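Salicylic acid-binding protein 2 (Nicotiana tabacum, PDB 1XKL) hydrolyses methyl salicylate to salicylic acid and methanol, releasing the active plant-defence signal needed for systemic acquired resistance. Local coordinates at residues A[11-19]-A[150-161]; A[201-210]-A[227-238]. All coordinates share one frame; numbering follows the deposited sequence.

Interaction 1: residues A[11-19]-A[150-161]. With STH (2-amino-4H-1,3-benzoxathiin-4-ol), chain E.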
loop_
_atom_site.group_PDB
_atom_site.type_symbol
_atom_site.label_atom_id
_atom_site.label_comp_id
_atom_site.label_asym_id
_atom_site.label_seq_id
_atom_site.Cartn_x
_atom_site.Cartn_y
_atom_site.Cartn_z
ATOM N N HIS A 11 -5.684 10.467 -31.251
ATOM C CA HIS A 11 -6.634 10.326 -30.155
ATOM C C HIS A 11 -6.859 11.619 -29.366
ATOM O O HIS A 11 -6.132 12.600 -29.531
ATOM C CB HIS A 11 -6.145 9.231 -29.204
ATOM C CG HIS A 11 -4.865 9.573 -28.511
ATOM N ND1 HIS A 11 -4.809 10.428 -27.430
ATOM C CD2 HIS A 11 -3.587 9.211 -28.769
ATOM C CE1 HIS A 11 -3.553 10.578 -27.052
ATOM N NE2 HIS A 11 -2.790 9.850 -27.847
ATOM N N GLY A 12 -7.868 11.586 -28.501
ATOM C CA GLY A 12 -8.202 12.727 -27.677
ATOM C C GLY A 12 -7.561 12.635 -26.304
ATOM O O GLY A 12 -6.731 11.763 -26.056
ATOM N N ALA A 13 -7.963 13.521 -25.401
ATOM C CA ALA A 13 -7.409 13.559 -24.056
ATOM C C ALA A 13 -7.738 12.342 -23.207
ATOM O O ALA A 13 -8.856 11.818 -23.238
ATOM C CB ALA A 13 -7.876 14.821 -23.348
ATOM N N CYS A 14 -6.747 11.909 -22.435
ATOM C CA CYS A 14 -6.894 10.763 -21.550
ATOM C C CYS A 14 -6.975 9.439 -22.307
ATOM O O CYS A 14 -7.127 8.390 -21.685
ATOM C CB CYS A 14 -8.134 10.925 -20.665
ATOM S SG CYS A 14 -8.136 12.383 -19.568
ATOM N N HIS A 15 -6.883 9.483 -23.636
ATOM C CA HIS A 15 -6.945 8.258 -24.438
ATOM C C HIS A 15 -5.618 7.953 -25.124
ATOM O O HIS A 15 -4.595 8.547 -24.786
ATOM C CB HIS A 15 -8.075 8.351 -25.474
ATOM C CG HIS A 15 -9.444 8.264 -24.873
ATOM N ND1 HIS A 15 -9.937 9.213 -24.002
ATOM C CD2 HIS A 15 -10.404 7.311 -24.973
ATOM C CE1 HIS A 15 -11.137 8.846 -23.586
ATOM N NE2 HIS A 15 -11.444 7.695 -24.162
ATOM N N GLY A 16 -5.629 7.016 -26.070
ATOM C CA GLY A 16 -4.404 6.651 -26.774
ATOM C C GLY A 16 -4.664 5.963 -28.108
ATOM O O GLY A 16 -5.812 5.822 -28.520
ATOM N N GLY A 17 -3.604 5.533 -28.789
ATOM C CA GLY A 17 -3.779 4.864 -30.069
ATOM C C GLY A 17 -4.757 3.707 -29.980
ATOM O O GLY A 17 -5.456 3.385 -30.941
ATOM N N TRP A 18 -4.815 3.082 -28.809
ATOM C CA TRP A 18 -5.706 1.956 -28.603
ATOM C C TRP A 18 -7.170 2.254 -28.938
ATOM O O TRP A 18 -7.903 1.355 -29.348
ATOM C CB TRP A 18 -5.630 1.480 -27.157
ATOM C CG TRP A 18 -6.002 2.522 -26.147
ATOM C CD1 TRP A 18 -5.152 3.356 -25.474
ATOM C CD2 TRP A 18 -7.315 2.805 -25.650
ATOM N NE1 TRP A 18 -5.855 4.133 -24.580
ATOM C CE2 TRP A 18 -7.184 3.815 -24.668
ATOM C CE3 TRP A 18 -8.590 2.302 -25.936
ATOM C CZ2 TRP A 18 -8.280 4.329 -23.969
ATOM C CZ3 TRP A 18 -9.683 2.812 -25.244
ATOM C CH2 TRP A 18 -9.520 3.817 -24.267
ATOM N N SER A 19 -7.599 3.505 -28.767
ATOM C CA SER A 19 -8.989 3.843 -29.028
ATOM C C SER A 19 -9.421 3.577 -30.467
ATOM O O SER A 19 -10.604 3.374 -30.740
ATOM C CB SER A 19 -9.297 5.303 -28.630
ATOM O OG SER A 19 -8.448 6.252 -29.256
ATOM N N PHE A 150 -8.278 14.439 -15.647
ATOM C CA PHE A 150 -8.370 12.981 -15.625
ATOM C C PHE A 150 -9.815 12.531 -15.547
ATOM O O PHE A 150 -10.460 12.655 -14.504
ATOM C CB PHE A 150 -7.574 12.427 -14.435
ATOM C CG PHE A 150 -7.519 10.918 -14.375
ATOM C CD1 PHE A 150 -7.353 10.164 -15.530
ATOM C CD2 PHE A 150 -7.596 10.257 -13.152
ATOM C CE1 PHE A 150 -7.264 8.770 -15.471
ATOM C CE2 PHE A 150 -7.507 8.862 -13.082
ATOM C CZ PHE A 150 -7.341 8.123 -14.244
ATOM N N PHE A 151 -10.330 12.018 -16.661
ATOM C CA PHE A 151 -11.712 11.552 -16.715
ATOM C C PHE A 151 -11.976 10.485 -15.656
ATOM O O PHE A 151 -11.136 9.623 -15.407
ATOM C CB PHE A 151 -12.036 10.973 -18.102
ATOM C CG PHE A 151 -11.899 11.960 -19.226
ATOM C CD1 PHE A 151 -12.079 13.324 -18.998
ATOM C CD2 PHE A 151 -11.628 11.528 -20.519
ATOM C CE1 PHE A 151 -11.991 14.241 -20.044
ATOM C CE2 PHE A 151 -11.537 12.435 -21.573
ATOM C CZ PHE A 151 -11.719 13.799 -21.334
ATOM N N GLY A 152 -13.145 10.564 -15.030
ATOM C CA GLY A 152 -13.515 9.591 -14.024
ATOM C C GLY A 152 -14.428 8.565 -14.668
ATOM O O GLY A 152 -14.896 8.781 -15.789
ATOM N N PRO A 153 -14.706 7.439 -13.995
ATOM C CA PRO A 153 -15.576 6.387 -14.533
ATOM C C PRO A 153 -17.004 6.831 -14.875
ATOM O O PRO A 153 -17.565 6.404 -15.887
ATOM C CB PRO A 153 -15.535 5.314 -13.443
ATOM C CG PRO A 153 -15.238 6.102 -12.191
ATOM C CD PRO A 153 -14.188 7.060 -12.669
ATOM N N LYS A 154 -17.586 7.674 -14.026
ATOM C CA LYS A 154 -18.940 8.184 -14.246
ATOM C C LYS A 154 -18.949 9.040 -15.511
ATOM O O LYS A 154 -19.810 8.881 -16.382
ATOM C CB LYS A 154 -19.389 9.044 -13.054
ATOM C CG LYS A 154 -19.301 8.365 -11.686
ATOM C CD LYS A 154 -20.229 7.163 -11.614
ATOM C CE LYS A 154 -20.154 6.476 -10.249
ATOM N NZ LYS A 154 -20.625 7.354 -9.122
ATOM N N PHE A 155 -17.978 9.942 -15.609
ATOM C CA PHE A 155 -17.878 10.832 -16.762
ATOM C C PHE A 155 -17.769 10.039 -18.051
ATOM O O PHE A 155 -18.386 10.390 -19.059
ATOM C CB PHE A 155 -16.671 11.760 -16.624
ATOM C CG PHE A 155 -16.526 12.746 -17.755
ATOM C CD1 PHE A 155 -15.579 12.551 -18.754
ATOM C CD2 PHE A 155 -17.342 13.876 -17.816
ATOM C CE1 PHE A 155 -15.433 13.475 -19.792
ATOM C CE2 PHE A 155 -17.206 14.805 -18.848
ATOM C CZ PHE A 155 -16.253 14.603 -19.839
ATOM N N LEU A 156 -16.982 8.969 -18.026
ATOM C CA LEU A 156 -16.829 8.151 -19.220
ATOM C C LEU A 156 -18.132 7.453 -19.585
ATOM O O LEU A 156 -18.555 7.471 -20.738
ATOM C CB LEU A 156 -15.745 7.087 -19.018
ATOM C CG LEU A 156 -14.295 7.526 -18.901
ATOM C CD1 LEU A 156 -13.448 6.309 -18.547
ATOM C CD2 LEU A 156 -13.820 8.157 -20.221
ATOM N N ALA A 157 -18.773 6.844 -18.598
ATOM C CA ALA A 157 -20.006 6.100 -18.840
ATOM C C ALA A 157 -21.235 6.917 -19.221
ATOM O O ALA A 157 -22.044 6.470 -20.031
ATOM C CB ALA A 157 -20.324 5.242 -17.629
ATOM N N HIS A 158 -21.370 8.105 -18.638
ATOM C CA HIS A 158 -22.530 8.951 -18.885
ATOM C C HIS A 158 -22.337 10.120 -19.845
ATOM O O HIS A 158 -23.314 10.686 -20.338
ATOM C CB HIS A 158 -23.065 9.486 -17.551
ATOM C CG HIS A 158 -23.660 8.433 -16.670
ATOM N ND1 HIS A 158 -22.977 7.859 -15.614
ATOM C CD2 HIS A 158 -24.882 7.851 -16.683
ATOM C CE1 HIS A 158 -23.754 6.973 -15.019
ATOM N NE2 HIS A 158 -24.918 6.948 -15.649
ATOM N N LYS A 159 -21.093 10.490 -20.115
ATOM C CA LYS A 159 -20.851 11.614 -21.006
ATOM C C LYS A 159 -20.075 11.261 -22.265
ATOM O O LYS A 159 -20.131 11.988 -23.259
ATOM C CB LYS A 159 -20.119 12.723 -20.251
ATOM C CG LYS A 159 -20.870 13.250 -19.037
ATOM C CD LYS A 159 -22.185 13.903 -19.427
ATOM C CE LYS A 159 -22.812 14.629 -18.245
ATOM N NZ LYS A 159 -24.081 15.312 -18.614
ATOM N N LEU A 160 -19.364 10.141 -22.241
ATOM C CA LEU A 160 -18.578 9.768 -23.402
ATOM C C LEU A 160 -18.968 8.449 -24.074
ATOM O O LEU A 160 -18.987 8.355 -25.302
ATOM C CB LEU A 160 -17.091 9.737 -23.019
ATOM C CG LEU A 160 -16.425 11.019 -22.486
ATOM C CD1 LEU A 160 -14.902 10.860 -22.543
ATOM C CD2 LEU A 160 -16.844 12.209 -23.309
ATOM N N TYR A 161 -19.299 7.444 -23.268
ATOM C CA TYR A 161 -19.644 6.121 -23.781
ATOM C C TYR A 161 -21.105 5.703 -23.560
ATOM O O TYR A 161 -21.408 4.511 -23.575
ATOM C CB TYR A 161 -18.735 5.071 -23.119
ATOM C CG TYR A 161 -17.246 5.213 -23.400
ATOM C CD1 TYR A 161 -16.530 6.334 -22.972
ATOM C CD2 TYR A 161 -16.560 4.231 -24.114
ATOM C CE1 TYR A 161 -15.165 6.476 -23.256
ATOM C CE2 TYR A 161 -15.196 4.365 -24.403
ATOM C CZ TYR A 161 -14.508 5.488 -23.975
ATOM O OH TYR A 161 -13.178 5.639 -24.297
HETATM C C8 STH E . -11.073 16.337 -24.580
HETATM O O8 STH E . -10.212 17.381 -24.443
HETATM C C1 STH E . -12.476 16.403 -24.077
HETATM C C2 STH E . -13.371 15.232 -24.247
HETATM C C3 STH E . -14.709 15.298 -23.764
HETATM C C4 STH E . -15.180 16.473 -23.098
HETATM C C5 STH E . -14.322 17.602 -22.923
HETATM C C6 STH E . -12.992 17.565 -23.391
HETATM C C7 STH E . -11.751 14.112 -25.684
HETATM O O2 STH E . -12.939 14.055 -24.911
HETATM N N7 STH E . -11.214 12.834 -25.729
HETATM S S7 STH E . -10.626 15.179 -25.237
#
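Cys14 sets its sulfur over the centre of the Phe151 ring, SG lying 3.8 Å from the ring centroid and only 13° off the ring normal, a sulfur-aromatic contact over the face. Its CB reaches the rim of the same ring, 3.5 Å from Phe151 CD2. The sulfur stands beside the backbone N of Cys14 (chi1 -61°), a torsion that also aims it at the backbone of Phe151, whose N-H makes a long, weak hydrogen bond to it. Phe155 CE1, from helix 153-160, lies over the rim of the opposite face.

His15 supplies the polar half. Its NE2 meets Tyr161 OH at 2.7 Å, either atom being a possible donor, and the two rings approach from opposite directions, edge toward edge. On the other nitrogen, His15 ND1 donates to Ala13 O at 2.9 Å, nearly straight at 169°; the oxygen lies in the imidazole plane, while the donor sits above the carbonyl plane. Methyls of Leu156 and Leu160 lie more loosely near CE1.

In this alpha/beta hydrolase the loop after strand 6-10 meets the cap region, beyond the carboxyl ends of the strands, and the ligand rests against both. Ala13 N comes within 3.1 Å of the ligand S7, and Phe151 CZ is 3.6 Å from C2 of its aromatic ring. Ala13 and Lys159 are established salicylate-binding residues. Trp18, farther along the loop, packs on Ser174 of a second subunit.

With both nitrogens of the buried His15 engaged, the rotation of its imidazole is fixed, and it is left to Phe151 CZ, Leu160 CD2 and Phe155 CZ to give the benzo ring of the ligand its carbon contacts from this side of the pocket.

Interaction 2: residues A[201-210]-A[227-238]; sequences KRVYIVCTED and VTEAIEIKGADH. With STH (2-amino-4H-1,3-benzoxathiin-4-ol), chain E.
One hydrogen bond joins side chain to side chain: His238 ND1 donates to Asp210 OD2 at 2.6 Å, 161° at the hydrogen, and the carboxylate oxygen accepts through its syn lone pair. That oxygen lies in the imidazole plane, but the carboxylate itself is turned 59° from it. Gly212 and Ile213 hold OD1 by their backbone N-H groups, while His238 NE2 bonds to Ser81 OG and lies 3.0 Å from the ligand O2.

Backbone bonds run between the two segments, from Thr228 N to Arg202 O, then Tyr204 N to Glu229 O, Ile231 N to Tyr204 O and Val206 N to Ile231 O, ending with Ile233 N to Val206 O at 2.7 Å. This is the parallel edge of the alpha/beta hydrolase sheet, a beta-alpha-beta crossover through helix 215-225; the loops at the carboxyl ends of the two strands carry the charge-relay Asp210 and His238. Past the strands, Glu209 N bonds to Ala236 O and Gly235 N to Thr208 OG1.

Apolar packing lines the Ile205 face, where the side chains of Ile205 and Ile233 cross obliquely, CG2 to CD1 3.5 Å, and Val203 CG1 meets Ile231 CG1. Beyond Val206, the side chains of Thr208 and Glu232 cross at about a right angle, CG2 against CG.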
loop_
_atom_site.group_PDB
_atom_site.type_symbol
_atom_site.label_atom_id
_atom_site.label_comp_id
_atom_site.label_asym_id
_atom_site.label_seq_id
_atom_site.Cartn_x
_atom_site.Cartn_y
_atom_site.Cartn_z
ATOM N N LYS A 201 -7.295 21.825 -46.016
ATOM C CA LYS A 201 -8.739 21.597 -46.027
ATOM C C LYS A 201 -9.184 20.919 -44.741
ATOM O O LYS A 201 -8.547 19.971 -44.273
ATOM C CB LYS A 201 -9.153 20.740 -47.227
ATOM C CG LYS A 201 -8.758 21.344 -48.559
ATOM C CD LYS A 201 -9.619 20.825 -49.682
ATOM C CE LYS A 201 -9.092 21.313 -51.016
ATOM N NZ LYS A 201 -8.906 22.791 -51.023
ATOM N N ARG A 202 -10.284 21.413 -44.180
ATOM C CA ARG A 202 -10.829 20.884 -42.940
ATOM C C ARG A 202 -12.196 20.240 -43.124
ATOM O O ARG A 202 -13.101 20.828 -43.723
ATOM C CB ARG A 202 -10.979 21.994 -41.895
ATOM C CG ARG A 202 -9.727 22.813 -41.619
ATOM C CD ARG A 202 -9.891 23.664 -40.354
ATOM N NE ARG A 202 -10.813 24.796 -40.498
ATOM C CZ ARG A 202 -10.454 26.011 -40.910
ATOM N NH1 ARG A 202 -9.195 26.266 -41.228
ATOM N NH2 ARG A 202 -11.354 26.978 -40.985
ATOM N N VAL A 203 -12.342 19.040 -42.575
ATOM C CA VAL A 203 -13.592 18.306 -42.630
ATOM C C VAL A 203 -14.018 18.032 -41.194
ATOM O O VAL A 203 -13.229 17.525 -40.390
ATOM C CB VAL A 203 -13.408 16.955 -43.386
ATOM C CG1 VAL A 203 -14.724 16.206 -43.458
ATOM C CG2 VAL A 203 -12.870 17.215 -44.783
ATOM N N TYR A 204 -15.252 18.384 -40.852
ATOM C CA TYR A 204 -15.721 18.138 -39.499
ATOM C C TYR A 204 -16.806 17.066 -39.485
ATOM O O TYR A 204 -17.825 17.191 -40.172
ATOM C CB TYR A 204 -16.254 19.436 -38.868
ATOM C CG TYR A 204 -16.319 19.371 -37.360
ATOM C CD1 TYR A 204 -17.253 18.559 -36.722
ATOM C CD2 TYR A 204 -15.413 20.080 -36.568
ATOM C CE1 TYR A 204 -17.282 18.451 -35.338
ATOM C CE2 TYR A 204 -15.434 19.981 -35.174
ATOM C CZ TYR A 204 -16.368 19.169 -34.567
ATOM O OH TYR A 204 -16.420 19.063 -33.197
ATOM N N ILE A 205 -16.569 15.996 -38.728
ATOM C CA ILE A 205 -17.549 14.923 -38.619
ATOM C C ILE A 205 -18.256 15.109 -37.295
ATOM O O ILE A 205 -17.652 14.999 -36.225
ATOM C CB ILE A 205 -16.893 13.496 -38.674
ATOM C CG1 ILE A 205 -16.128 13.314 -39.981
ATOM C CG2 ILE A 205 -17.966 12.427 -38.582
ATOM C CD1 ILE A 205 -15.530 11.914 -40.176
ATOM N N VAL A 206 -19.541 15.427 -37.381
ATOM C CA VAL A 206 -20.372 15.664 -36.209
ATOM C C VAL A 206 -21.004 14.390 -35.680
ATOM O O VAL A 206 -21.517 13.579 -36.451
ATOM C CB VAL A 206 -21.529 16.636 -36.538
ATOM C CG1 VAL A 206 -22.432 16.789 -35.322
ATOM C CG2 VAL A 206 -20.974 17.980 -36.976
ATOM N N CYS A 207 -20.979 14.236 -34.358
ATOM C CA CYS A 207 -21.575 13.086 -33.694
ATOM C C CYS A 207 -22.781 13.616 -32.916
ATOM O O CYS A 207 -22.657 14.093 -31.784
ATOM C CB CYS A 207 -20.545 12.418 -32.769
ATOM S SG CYS A 207 -19.106 11.766 -33.678
ATOM N N THR A 208 -23.945 13.534 -33.566
ATOM C CA THR A 208 -25.218 14.029 -33.041
ATOM C C THR A 208 -25.562 13.667 -31.607
ATOM O O THR A 208 -26.219 14.443 -30.918
ATOM C CB THR A 208 -26.422 13.589 -33.943
ATOM O OG1 THR A 208 -26.704 12.200 -33.737
ATOM C CG2 THR A 208 -26.105 13.816 -35.414
ATOM N N GLU A 209 -25.124 12.505 -31.141
ATOM C CA GLU A 209 -25.452 12.095 -29.780
ATOM C C GLU A 209 -24.339 12.323 -28.771
ATOM O O GLU A 209 -24.404 11.835 -27.645
ATOM C CB GLU A 209 -25.859 10.625 -29.776
ATOM C CG GLU A 209 -27.043 10.336 -30.674
ATOM C CD GLU A 209 -28.251 11.169 -30.304
ATOM O OE1 GLU A 209 -28.668 11.115 -29.128
ATOM O OE2 GLU A 209 -28.783 11.880 -31.186
ATOM N N ASP A 210 -23.329 13.079 -29.170
ATOM C CA ASP A 210 -22.205 13.367 -28.297
ATOM C C ASP A 210 -22.640 14.126 -27.049
ATOM O O ASP A 210 -23.296 15.163 -27.147
ATOM C CB ASP A 210 -21.175 14.207 -29.046
ATOM C CG ASP A 210 -19.805 14.151 -28.413
ATOM O OD1 ASP A 210 -19.714 14.147 -27.166
ATOM O OD2 ASP A 210 -18.813 14.121 -29.172
ATOM N N VAL A 227 -15.501 25.293 -42.118
ATOM C CA VAL A 227 -14.922 24.041 -42.598
ATOM C C VAL A 227 -15.135 23.876 -44.094
ATOM O O VAL A 227 -16.032 24.484 -44.672
ATOM C CB VAL A 227 -15.565 22.830 -41.914
ATOM C CG1 VAL A 227 -15.303 22.873 -40.418
ATOM C CG2 VAL A 227 -17.057 22.823 -42.202
ATOM N N THR A 228 -14.313 23.047 -44.720
ATOM C CA THR A 228 -14.455 22.817 -46.143
ATOM C C THR A 228 -15.699 21.974 -46.367
ATOM O O THR A 228 -16.425 22.164 -47.339
ATOM C CB THR A 228 -13.235 22.079 -46.717
ATOM O OG1 THR A 228 -12.050 22.834 -46.440
ATOM C CG2 THR A 228 -13.381 21.911 -48.220
ATOM N N GLU A 229 -15.951 21.052 -45.445
ATOM C CA GLU A 229 -17.104 20.177 -45.555
ATOM C C GLU A 229 -17.532 19.699 -44.175
ATOM O O GLU A 229 -16.698 19.508 -43.298
ATOM C CB GLU A 229 -16.744 18.978 -46.427
ATOM C CG GLU A 229 -17.926 18.265 -47.033
ATOM C CD GLU A 229 -17.528 16.961 -47.693
ATOM O OE1 GLU A 229 -16.386 16.872 -48.194
ATOM O OE2 GLU A 229 -18.361 16.032 -47.716
ATOM N N ALA A 230 -18.834 19.513 -43.988
ATOM C CA ALA A 230 -19.355 19.036 -42.717
ATOM C C ALA A 230 -20.067 17.708 -42.925
ATOM O O ALA A 230 -21.001 17.605 -43.727
ATOM C CB ALA A 230 -20.315 20.051 -42.118
ATOM N N ILE A 231 -19.611 16.694 -42.200
ATOM C CA ILE A 231 -20.185 15.360 -42.275
ATOM C C ILE A 231 -20.877 15.083 -40.955
ATOM O O ILE A 231 -20.499 15.634 -39.923
ATOM C CB ILE A 231 -19.093 14.295 -42.478
ATOM C CG1 ILE A 231 -18.267 14.619 -43.725
ATOM C CG2 ILE A 231 -19.727 12.923 -42.588
ATOM C CD1 ILE A 231 -19.076 14.719 -45.000
ATOM N N GLU A 232 -21.879 14.218 -40.978
ATOM C CA GLU A 232 -22.607 13.897 -39.764
ATOM C C GLU A 232 -22.792 12.389 -39.564
ATOM O O GLU A 232 -23.078 11.658 -40.512
ATOM C CB GLU A 232 -23.967 14.596 -39.806
ATOM C CG GLU A 232 -24.954 14.147 -38.744
ATOM C CD GLU A 232 -26.321 14.797 -38.905
ATOM O OE1 GLU A 232 -26.418 16.036 -38.760
ATOM O OE2 GLU A 232 -27.297 14.065 -39.176
ATOM N N ILE A 233 -22.599 11.926 -38.330
ATOM C CA ILE A 233 -22.796 10.516 -38.005
ATOM C C ILE A 233 -23.924 10.451 -36.981
ATOM O O ILE A 233 -23.712 10.672 -35.790
ATOM C CB ILE A 233 -21.530 9.854 -37.406
ATOM C CG1 ILE A 233 -20.404 9.831 -38.443
ATOM C CG2 ILE A 233 -21.841 8.431 -36.966
ATOM C CD1 ILE A 233 -19.140 9.151 -37.963
ATOM N N LYS A 234 -25.127 10.152 -37.466
ATOM C CA LYS A 234 -26.320 10.057 -36.625
ATOM C C LYS A 234 -26.287 8.869 -35.677
ATOM O O LYS A 234 -25.911 7.768 -36.069
ATOM C CB LYS A 234 -27.577 9.944 -37.503
ATOM C CG LYS A 234 -28.414 11.210 -37.605
ATOM C CD LYS A 234 -29.048 11.562 -36.271
ATOM C CE LYS A 234 -29.975 12.778 -36.384
ATOM N NZ LYS A 234 -30.593 13.118 -35.057
ATOM N N GLY A 235 -26.691 9.102 -34.433
ATOM C CA GLY A 235 -26.736 8.038 -33.447
ATOM C C GLY A 235 -25.431 7.700 -32.749
ATOM O O GLY A 235 -25.375 6.759 -31.961
ATOM N N ALA A 236 -24.383 8.467 -33.023
ATOM C CA ALA A 236 -23.086 8.214 -32.410
ATOM C C ALA A 236 -22.794 9.132 -31.230
ATOM O O ALA A 236 -23.104 10.331 -31.260
ATOM C CB ALA A 236 -21.988 8.355 -33.450
ATOM N N ASP A 237 -22.204 8.554 -30.186
ATOM C CA ASP A 237 -21.827 9.327 -29.020
ATOM C C ASP A 237 -20.435 9.878 -29.286
ATOM O O ASP A 237 -19.956 9.826 -30.416
ATOM C CB ASP A 237 -21.833 8.468 -27.742
ATOM C CG ASP A 237 -20.952 7.213 -27.848
ATOM O OD1 ASP A 237 -20.087 7.125 -28.746
ATOM O OD2 ASP A 237 -21.124 6.329 -27.000
ATOM N N HIS A 238 -19.785 10.403 -28.251
ATOM C CA HIS A 238 -18.454 10.974 -28.409
ATOM C C HIS A 238 -17.421 10.006 -28.984
ATOM O O HIS A 238 -16.488 10.424 -29.669
ATOM C CB HIS A 238 -17.938 11.500 -27.071
ATOM C CG HIS A 238 -16.691 12.314 -27.192
ATOM N ND1 HIS A 238 -16.643 13.495 -27.905
ATOM C CD2 HIS A 238 -15.433 12.100 -26.739
ATOM C CE1 HIS A 238 -15.413 13.968 -27.888
ATOM N NE2 HIS A 238 -14.656 13.139 -27.187
HETATM C C8 STH E . -11.073 16.337 -24.580
HETATM O O8 STH E . -10.212 17.381 -24.443
HETATM C C1 STH E . -12.476 16.403 -24.077
HETATM C C2 STH E . -13.371 15.232 -24.247
HETATM C C3 STH E . -14.709 15.298 -23.764
HETATM C C4 STH E . -15.180 16.473 -23.098
HETATM C C5 STH E . -14.322 17.602 -22.923
HETATM C C6 STH E . -12.992 17.565 -23.391
HETATM C C7 STH E . -11.751 14.112 -25.684
HETATM O O2 STH E . -12.939 14.055 -24.911
HETATM N N7 STH E . -11.214 12.834 -25.729
HETATM S S7 STH E . -10.626 15.179 -25.237
#

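In the fold
Interactions 1 and 2 follow one another along the chain, their centres about 18 Å apart, yet they meet at the ligand. Leu160 joins them: its CD2 lies 3.7 Å from His238 CD2, so Leu160 of 150-161 packs directly on the charge-relay histidine of 227-238. Nearby, Leu160 O is 3.4 Å from Asp237 OD2, a packing contact. Ala13, Phe151 and Leu160 of interaction 1 and His238 of interaction 2 all line the ligand, and the His238 ring has ligand C3 over one face. The division of labour is that of the family: the loops after the last two strands carry the relay residues that serve Ser81, while the loop after strand 6-10 and the cap help shape the pocket.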